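Local atomic coordinates of regulatory protein (Bacillus megaterium, PDB entry 4UA1), a protein that probably represses the mercury-resistance operon when mercury is absent and, as a mercury(II)-bound dimer on the same operator, activates its transcription. Residues V46-F51 against V71-E76; R54-G59 against N63-L68; E112-N117 against Y121-I126. All blocks are in the same frame, centred on the assembly; numbering follows the deposited sequence.

Contact 1: V46-F51 against V71-E76; sequences VDRLHF and VVDRDE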
# COMPACT_ATOMS: atom_id res chain seq x y z
N VAL B 46 -26.34 -1.38 6.23
CA VAL B 46 -25.99 -1.63 4.84
C VAL B 46 -25.35 -0.37 4.30
O VAL B 46 -24.28 -0.42 3.68
CB VAL B 46 -27.21 -2.01 4.00
CG1 VAL B 46 -26.87 -2.04 2.51
CG2 VAL B 46 -27.75 -3.34 4.47
N ASP B 47 -26.01 0.75 4.56
CA ASP B 47 -25.52 2.08 4.21
C ASP B 47 -24.18 2.43 4.88
O ASP B 47 -23.26 2.91 4.21
CB ASP B 47 -26.61 3.12 4.53
CG ASP B 47 -27.85 2.97 3.62
OD1 ASP B 47 -27.71 2.38 2.52
OD2 ASP B 47 -28.95 3.41 3.99
N ARG B 48 -24.06 2.17 6.19
CA ARG B 48 -22.82 2.49 6.89
C ARG B 48 -21.67 1.67 6.34
O ARG B 48 -20.54 2.15 6.22
CB ARG B 48 -22.95 2.27 8.39
CG ARG B 48 -21.69 2.68 9.12
CD ARG B 48 -21.87 2.78 10.62
NE ARG B 48 -22.29 4.13 10.97
CZ ARG B 48 -21.71 4.89 11.90
NH1 ARG B 48 -20.69 4.43 12.61
NH2 ARG B 48 -22.18 6.10 12.13
N LEU B 49 -21.96 0.43 6.00
CA LEU B 49 -20.98 -0.44 5.41
C LEU B 49 -20.61 -0.03 3.98
O LEU B 49 -19.44 -0.18 3.59
CB LEU B 49 -21.49 -1.87 5.46
CG LEU B 49 -20.52 -3.01 5.15
CD1 LEU B 49 -19.33 -2.88 6.03
CD2 LEU B 49 -21.20 -4.38 5.33
N HIS B 50 -21.57 0.47 3.19
CA HIS B 50 -21.23 1.04 1.87
C HIS B 50 -20.27 2.20 2.05
O HIS B 50 -19.21 2.26 1.41
CB HIS B 50 -22.46 1.55 1.10
CG HIS B 50 -23.16 0.49 0.31
ND1 HIS B 50 -22.52 -0.24 -0.67
CD2 HIS B 50 -24.42 0.00 0.39
CE1 HIS B 50 -23.37 -1.11 -1.18
NE2 HIS B 50 -24.53 -0.99 -0.56
N PHE B 51 -20.66 3.10 2.95
CA PHE B 51 -19.91 4.29 3.27
C PHE B 51 -18.46 3.91 3.63
O PHE B 51 -17.48 4.48 3.11
CB PHE B 51 -20.60 5.02 4.43
CG PHE B 51 -19.94 6.31 4.82
CD1 PHE B 51 -19.38 7.16 3.86
CD2 PHE B 51 -19.86 6.68 6.15
CE1 PHE B 51 -18.77 8.34 4.23
CE2 PHE B 51 -19.25 7.87 6.53
CZ PHE B 51 -18.70 8.69 5.56
N VAL B 71 -16.48 11.41 15.27
CA VAL B 71 -16.75 12.84 15.15
C VAL B 71 -18.10 13.12 14.48
O VAL B 71 -18.95 13.81 15.05
CB VAL B 71 -15.61 13.54 14.38
CG1 VAL B 71 -15.90 15.00 14.17
CG2 VAL B 71 -14.31 13.39 15.16
N VAL B 72 -18.32 12.58 13.29
CA VAL B 72 -19.56 12.87 12.59
C VAL B 72 -20.75 12.40 13.42
O VAL B 72 -21.73 13.13 13.58
CB VAL B 72 -19.64 12.20 11.19
CG1 VAL B 72 -20.97 12.54 10.52
CG2 VAL B 72 -18.47 12.63 10.31
N ASP B 73 -20.66 11.20 13.99
CA ASP B 73 -21.75 10.70 14.82
C ASP B 73 -22.04 11.59 16.02
O ASP B 73 -23.19 11.73 16.42
CB ASP B 73 -21.46 9.28 15.31
CG ASP B 73 -21.53 8.24 14.18
OD1 ASP B 73 -22.10 8.55 13.11
OD2 ASP B 73 -21.00 7.11 14.37
N ARG B 74 -21.02 12.21 16.61
CA ARG B 74 -21.35 12.99 17.80
C ARG B 74 -21.61 14.50 17.60
O ARG B 74 -21.97 15.18 18.55
CB ARG B 74 -20.25 12.78 18.83
CG ARG B 74 -20.21 11.32 19.28
CD ARG B 74 -19.22 11.02 20.37
NE ARG B 74 -18.74 9.65 20.21
CZ ARG B 74 -17.66 9.14 20.81
NH1 ARG B 74 -16.93 9.89 21.63
NH2 ARG B 74 -17.30 7.88 20.58
N ASP B 75 -21.56 15.01 16.37
CA ASP B 75 -21.58 16.45 16.17
C ASP B 75 -22.84 16.99 15.53
O ASP B 75 -23.57 16.27 14.85
CB ASP B 75 -20.39 16.91 15.30
CG ASP B 75 -19.10 17.14 16.10
OD1 ASP B 75 -19.13 17.06 17.35
OD2 ASP B 75 -18.04 17.41 15.48
N GLU B 76 -23.11 18.27 15.78
CA GLU B 76 -24.22 18.93 15.13
C GLU B 76 -23.92 19.19 13.65
O GLU B 76 -24.73 18.89 12.78
CB GLU B 76 -24.58 20.23 15.86
CG GLU B 76 -25.66 21.08 15.18
CD GLU B 76 -26.10 22.27 16.03
OE1 GLU B 76 -26.04 23.42 15.54
OE2 GLU B 76 -26.53 22.04 17.19
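Arg48 and Asp73 meet in a salt bridge that spans the gap between two helices whose CA atoms at these residues lie 11.5 Å apart. The two side chains come from opposite directions, and the carboxylate arrives at the edge of the guanidinium, nearly coplanar with it. Most of the grip falls on one nitrogen. Arg48 NH2 gives its straightest bond to Asp73 OD2, at 2.7 Å and 158°, close to the guanidinium plane and into the syn lone pair of that oxygen. The same nitrogen lies 2.6 Å from Asp73 OD1, a bond too bent to count as more than weak. OD2 is shared as well, because Arg48 NH1 makes a weak bond to it at 3.2 Å. NH1 has another weak acceptor in the carbonyl of Leu25, so the guanidinium joins a loop to the helix end. A bend at chi3 (-90°) turns the edge of the guanidinium toward the carboxylate.

Asp73 stands in the last turn of its helix, where the carbonyls would make a negative charge less welcome; the arginine probably offsets this. Carbonyls at and just beyond this helix end have a donor of their own: Lys78 NZ bonds to Val72 O and Asp75 O, and weakly to Asp73 O. The bridge thus links helix 44-57 to the C-terminal end of helix 62-74, at the surface. Around it, Arg48 and Phe51 both touch Leu69, Phe51 and Val72 rest on Met82 and Asp81 of helix 78-112, and Leu129 and Ile126 of the second subunit pack against the same two residues.

Contact 2: R54-G59 against N63-L68; sequences RMQELG and NEIDKL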
# COMPACT_ATOMS: atom_id res chain seq x y z
N ARG B 54 -16.43 2.45 0.69
CA ARG B 54 -16.01 3.41 -0.33
C ARG B 54 -14.97 4.36 0.21
O ARG B 54 -14.08 4.76 -0.54
CB ARG B 54 -17.20 4.18 -0.90
CG ARG B 54 -18.07 3.23 -1.68
CD ARG B 54 -19.32 3.85 -2.21
NE ARG B 54 -20.30 2.79 -2.43
CZ ARG B 54 -21.38 2.90 -3.19
NH1 ARG B 54 -21.61 3.99 -3.92
NH2 ARG B 54 -22.20 1.86 -3.28
N MET B 55 -15.06 4.71 1.48
CA MET B 55 -14.04 5.55 2.08
C MET B 55 -12.72 4.83 1.98
O MET B 55 -11.69 5.45 1.67
CB MET B 55 -14.36 5.90 3.54
CG MET B 55 -15.31 7.09 3.70
SD MET B 55 -15.28 7.85 5.34
CE MET B 55 -15.95 6.54 6.36
N GLN B 56 -12.73 3.51 2.19
CA GLN B 56 -11.48 2.77 2.03
C GLN B 56 -11.01 2.75 0.60
O GLN B 56 -9.81 2.77 0.35
CB GLN B 56 -11.62 1.36 2.52
CG GLN B 56 -11.35 1.22 3.98
CD GLN B 56 -11.75 -0.15 4.45
OE1 GLN B 56 -12.95 -0.48 4.50
NE2 GLN B 56 -10.76 -0.98 4.79
N GLU B 57 -11.92 2.73 -0.36
CA GLU B 57 -11.49 2.78 -1.76
C GLU B 57 -10.98 4.18 -2.07
O GLU B 57 -10.29 4.40 -3.06
CB GLU B 57 -12.63 2.35 -2.68
CG GLU B 57 -13.06 0.89 -2.43
CD GLU B 57 -14.34 0.47 -3.13
OE1 GLU B 57 -15.18 1.35 -3.42
OE2 GLU B 57 -14.53 -0.74 -3.37
N LEU B 58 -11.30 5.13 -1.21
CA LEU B 58 -10.84 6.50 -1.40
C LEU B 58 -9.56 6.78 -0.62
O LEU B 58 -9.10 7.92 -0.59
CB LEU B 58 -11.92 7.50 -0.97
CG LEU B 58 -13.16 7.52 -1.87
CD1 LEU B 58 -14.22 8.43 -1.30
CD2 LEU B 58 -12.81 7.93 -3.27
N GLY B 59 -9.02 5.76 0.04
CA GLY B 59 -7.74 5.91 0.69
C GLY B 59 -7.75 6.28 2.15
O GLY B 59 -6.70 6.60 2.70
N ASN B 63 -8.38 3.19 10.68
CA ASN B 63 -8.20 4.06 11.82
C ASN B 63 -8.80 5.43 11.63
O ASN B 63 -9.56 5.92 12.47
CB ASN B 63 -6.72 4.18 12.13
CG ASN B 63 -6.47 4.71 13.49
OD1 ASN B 63 -5.96 5.82 13.64
ND2 ASN B 63 -6.84 3.94 14.51
N GLU B 64 -8.46 6.05 10.50
CA GLU B 64 -9.05 7.32 10.11
C GLU B 64 -10.57 7.24 10.05
O GLU B 64 -11.29 8.15 10.49
CB GLU B 64 -8.50 7.76 8.76
CG GLU B 64 -7.02 7.97 8.82
CD GLU B 64 -6.40 8.47 7.53
OE1 GLU B 64 -6.90 8.13 6.42
OE2 GLU B 64 -5.38 9.18 7.65
N ILE B 65 -11.07 6.14 9.51
CA ILE B 65 -12.50 5.96 9.39
C ILE B 65 -13.15 5.87 10.76
O ILE B 65 -14.25 6.40 10.98
CB ILE B 65 -12.79 4.72 8.54
CG1 ILE B 65 -12.43 5.01 7.07
CG2 ILE B 65 -14.23 4.28 8.70
CD1 ILE B 65 -12.54 3.83 6.15
N ASP B 66 -12.45 5.25 11.70
CA ASP B 66 -12.86 5.14 13.10
C ASP B 66 -13.04 6.52 13.73
O ASP B 66 -14.09 6.83 14.36
CB ASP B 66 -11.80 4.35 13.87
CG ASP B 66 -12.29 3.86 15.22
OD1 ASP B 66 -13.16 4.50 15.83
OD2 ASP B 66 -11.76 2.83 15.68
N LYS B 67 -11.99 7.34 13.60
CA LYS B 67 -12.03 8.69 14.14
C LYS B 67 -13.18 9.48 13.52
O LYS B 67 -14.09 9.95 14.23
CB LYS B 67 -10.69 9.39 13.91
N LEU B 68 -13.16 9.55 12.19
CA LEU B 68 -14.14 10.29 11.41
C LEU B 68 -15.54 9.94 11.85
O LEU B 68 -16.35 10.83 12.11
CB LEU B 68 -13.95 10.00 9.92
CG LEU B 68 -14.92 10.52 8.84
CD1 LEU B 68 -14.26 10.53 7.45
CD2 LEU B 68 -16.19 9.67 8.76
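Met55 and Ile65, which lose the most surface to this contact, cross where the two segments come nearest, their CA atoms 7.5 Å apart. The thioether of Met55 bends at chi3 (-66°), turning CE back to lie 3.7 Å from CG2 of Ile65. The other branch of the isoleucine works at the base of the methionine: Ile65 CD1 lies 3.8 Å from Met55 CB and also 3.6 Å from Gln56 CG, whose chain it meets at about a right angle. Ile65 therefore engages Met55 at both ends of the side chain. Leu68, one turn further along, completes the group by meeting the sulfur tip to tip, with its CD1 3.6 Å from Met55 SD. No hydrogen bond joins the two segments; the interface is held by apolar surface, and Phe60 from the connecting loop touches all three of these residues.

The polar margin is organised from outside the two segments, by Lys89 of helix 78-112. Glu64 OE1 and Gly59 O lie 4.0 Å apart and would otherwise probably repel each other; Lys89 NZ serves both, with a salt bridge to the carboxylate and a hydrogen bond to the carbonyl. Gly59, with its positive phi, ends helix 44-57 in a Schellman motif and lets the chain turn back toward helix 62-74.

Met82 covers Met55 and Leu68, and Leu129 of the second subunit also reaches Met55. In MerR-family regulators such a helix pair follows the winged helix-turn-helix and leads into the long dimerisation helix, here 78-112.

Contact 3: E112-N117 against Y121-I126; sequences ERCPEN and YECPII. With HG (mercury (II) ion), chain D.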
# COMPACT_ATOMS: atom_id res chain seq x y z
N GLU B 112 19.76 6.37 -15.25
CA GLU B 112 20.60 7.28 -16.00
C GLU B 112 22.05 7.03 -15.66
O GLU B 112 22.94 7.54 -16.33
CB GLU B 112 20.20 8.73 -15.76
CG GLU B 112 18.83 8.98 -16.34
CD GLU B 112 18.20 10.29 -15.90
OE1 GLU B 112 18.89 11.09 -15.24
OE2 GLU B 112 17.01 10.52 -16.25
N ARG B 113 22.29 6.29 -14.58
CA ARG B 113 23.68 5.92 -14.32
C ARG B 113 24.25 4.92 -15.35
O ARG B 113 25.46 4.79 -15.45
CB ARG B 113 23.87 5.33 -12.90
CG ARG B 113 23.51 6.30 -11.79
CD ARG B 113 23.53 5.65 -10.41
NE ARG B 113 24.85 5.89 -9.89
CZ ARG B 113 25.13 6.73 -8.90
NH1 ARG B 113 24.16 7.35 -8.24
NH2 ARG B 113 26.40 6.90 -8.54
N CYS B 114 23.39 4.24 -16.12
CA CYS B 114 23.88 3.12 -16.96
C CYS B 114 24.64 3.60 -18.17
O CYS B 114 24.34 4.63 -18.71
CB CYS B 114 22.74 2.22 -17.43
SG CYS B 114 21.98 1.29 -16.12
N PRO B 115 25.67 2.85 -18.56
CA PRO B 115 26.47 3.21 -19.74
C PRO B 115 25.75 2.95 -21.08
O PRO B 115 24.65 2.39 -21.10
CB PRO B 115 27.71 2.32 -19.61
CG PRO B 115 27.26 1.15 -18.79
CD PRO B 115 26.24 1.70 -17.83
N GLU B 116 26.37 3.38 -22.17
CA GLU B 116 25.83 3.16 -23.51
C GLU B 116 25.74 1.68 -23.85
O GLU B 116 24.69 1.18 -24.25
CB GLU B 116 26.69 3.89 -24.54
CG GLU B 116 26.41 3.48 -25.98
CD GLU B 116 27.31 4.19 -26.98
OE1 GLU B 116 28.09 5.06 -26.56
OE2 GLU B 116 27.23 3.86 -28.19
N ASN B 117 26.83 0.95 -23.62
CA ASN B 117 26.82 -0.48 -23.82
C ASN B 117 26.42 -1.18 -22.53
O ASN B 117 27.18 -1.22 -21.56
CB ASN B 117 28.20 -0.98 -24.29
CG ASN B 117 28.31 -2.50 -24.26
OD1 ASN B 117 27.31 -3.23 -24.46
ND2 ASN B 117 29.51 -3.00 -23.98
N TYR B 121 28.53 -7.30 -17.06
CA TYR B 121 28.15 -7.82 -15.74
C TYR B 121 27.92 -6.67 -14.74
O TYR B 121 27.08 -6.77 -13.85
CB TYR B 121 29.19 -8.77 -15.18
CG TYR B 121 29.22 -10.11 -15.83
CD1 TYR B 121 30.20 -11.04 -15.50
CD2 TYR B 121 28.25 -10.47 -16.76
CE1 TYR B 121 30.23 -12.29 -16.09
CE2 TYR B 121 28.27 -11.71 -17.37
CZ TYR B 121 29.26 -12.62 -17.02
OH TYR B 121 29.29 -13.86 -17.61
N GLU B 122 28.71 -5.61 -14.88
CA GLU B 122 28.62 -4.52 -13.93
C GLU B 122 27.51 -3.52 -14.28
O GLU B 122 27.58 -2.77 -15.24
CB GLU B 122 29.98 -3.84 -13.81
CG GLU B 122 31.00 -4.82 -13.29
CD GLU B 122 31.83 -5.56 -14.35
OE1 GLU B 122 31.49 -5.55 -15.56
OE2 GLU B 122 32.78 -6.23 -13.92
N CYS B 123 26.51 -3.48 -13.43
CA CYS B 123 25.44 -2.53 -13.58
C CYS B 123 25.50 -1.51 -12.46
O CYS B 123 25.43 -1.87 -11.28
CB CYS B 123 24.09 -3.24 -13.58
SG CYS B 123 22.77 -2.09 -13.46
N PRO B 124 25.68 -0.22 -12.81
CA PRO B 124 25.74 0.87 -11.82
C PRO B 124 24.49 0.90 -10.92
O PRO B 124 24.58 1.34 -9.77
CB PRO B 124 25.84 2.14 -12.67
CG PRO B 124 26.40 1.67 -13.99
CD PRO B 124 25.85 0.26 -14.19
N ILE B 125 23.35 0.43 -11.44
CA ILE B 125 22.15 0.37 -10.64
C ILE B 125 22.41 -0.60 -9.49
O ILE B 125 22.26 -0.25 -8.32
CB ILE B 125 20.93 -0.11 -11.44
CG1 ILE B 125 20.62 0.82 -12.63
CG2 ILE B 125 19.69 -0.20 -10.53
CD1 ILE B 125 19.34 0.43 -13.42
N ILE B 126 22.82 -1.82 -9.84
CA ILE B 126 23.04 -2.85 -8.85
C ILE B 126 24.15 -2.46 -7.89
O ILE B 126 24.04 -2.61 -6.68
CB ILE B 126 23.36 -4.20 -9.51
CG1 ILE B 126 22.17 -4.66 -10.36
CG2 ILE B 126 23.68 -5.25 -8.44
CD1 ILE B 126 22.46 -5.89 -11.21
HG HG D . 22.91 -0.95 -15.64
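The mercury site of MerR draws the two segments together here, with Cys114 and Cys123 each bonding the mercury ion through SG at 2.5 Å. The two sulfurs subtend about 125° at the metal, near the value expected of a trigonal thiolate site, and the third sulfur is supplied by Cys79 of the second subunit. The cysteines reach the ion with different first torsions. In Cys114 the sulfur lies beside the backbone N (chi1 -68°), whereas in Cys123 it is anti to that atom (chi1 169°).

Cys123 is also the N-cap of helix 124-130, and its SG accepts a weak hydrogen bond from Ile126 N at 3.6 Å. The start of the helix, together with this N-H, may stabilise negative charge on the metal-bound sulfur. Metal binding is thus built into a loop that leaves the long helix 78-112 and ends at a short C-terminal helix, and because the second subunit supplies a ligand, the ion ties the dimer together.

Pro124, the first residue of that helix, carries most of the apolar contact between the segments. Its CG sits 3.6 Å from Arg113 O and lies 3.8 Å from Pro115 CD, the two proline rings reaching toward each other, while its CB rests against Arg113 CB. Ile125 lies against the sulfur of Cys114, its CG1 3.8 Å from SG. From the second subunit, Tyr83 packs on Cys114 and Met82 on Cys123, and Tyr121 makes both a hydrogen bond to Glu76 and a cation-pi contact with Lys78 of that chain.

Past the N-terminal part of the DNA-binding domain, the chain enters helix 44-57, where contact 1 opens at 46-51 and contact 2 about two turns later at 54-59. Contact 2 closes first, over a three-residue connection, and contact 1 closes after it near the end of helix 62-74, so the shorter loop lies within the longer one. The two touch through Phe51 CZ and Leu68 CD2, 4.2 Å apart. Helix 78-112 then carries the chain away to contact 3, in series, which joins the loop after that helix to the start of helix 124-130, its nearest atoms about 30 Å from contact 2 and 40 Å from contact 1. The second subunit reaches all three.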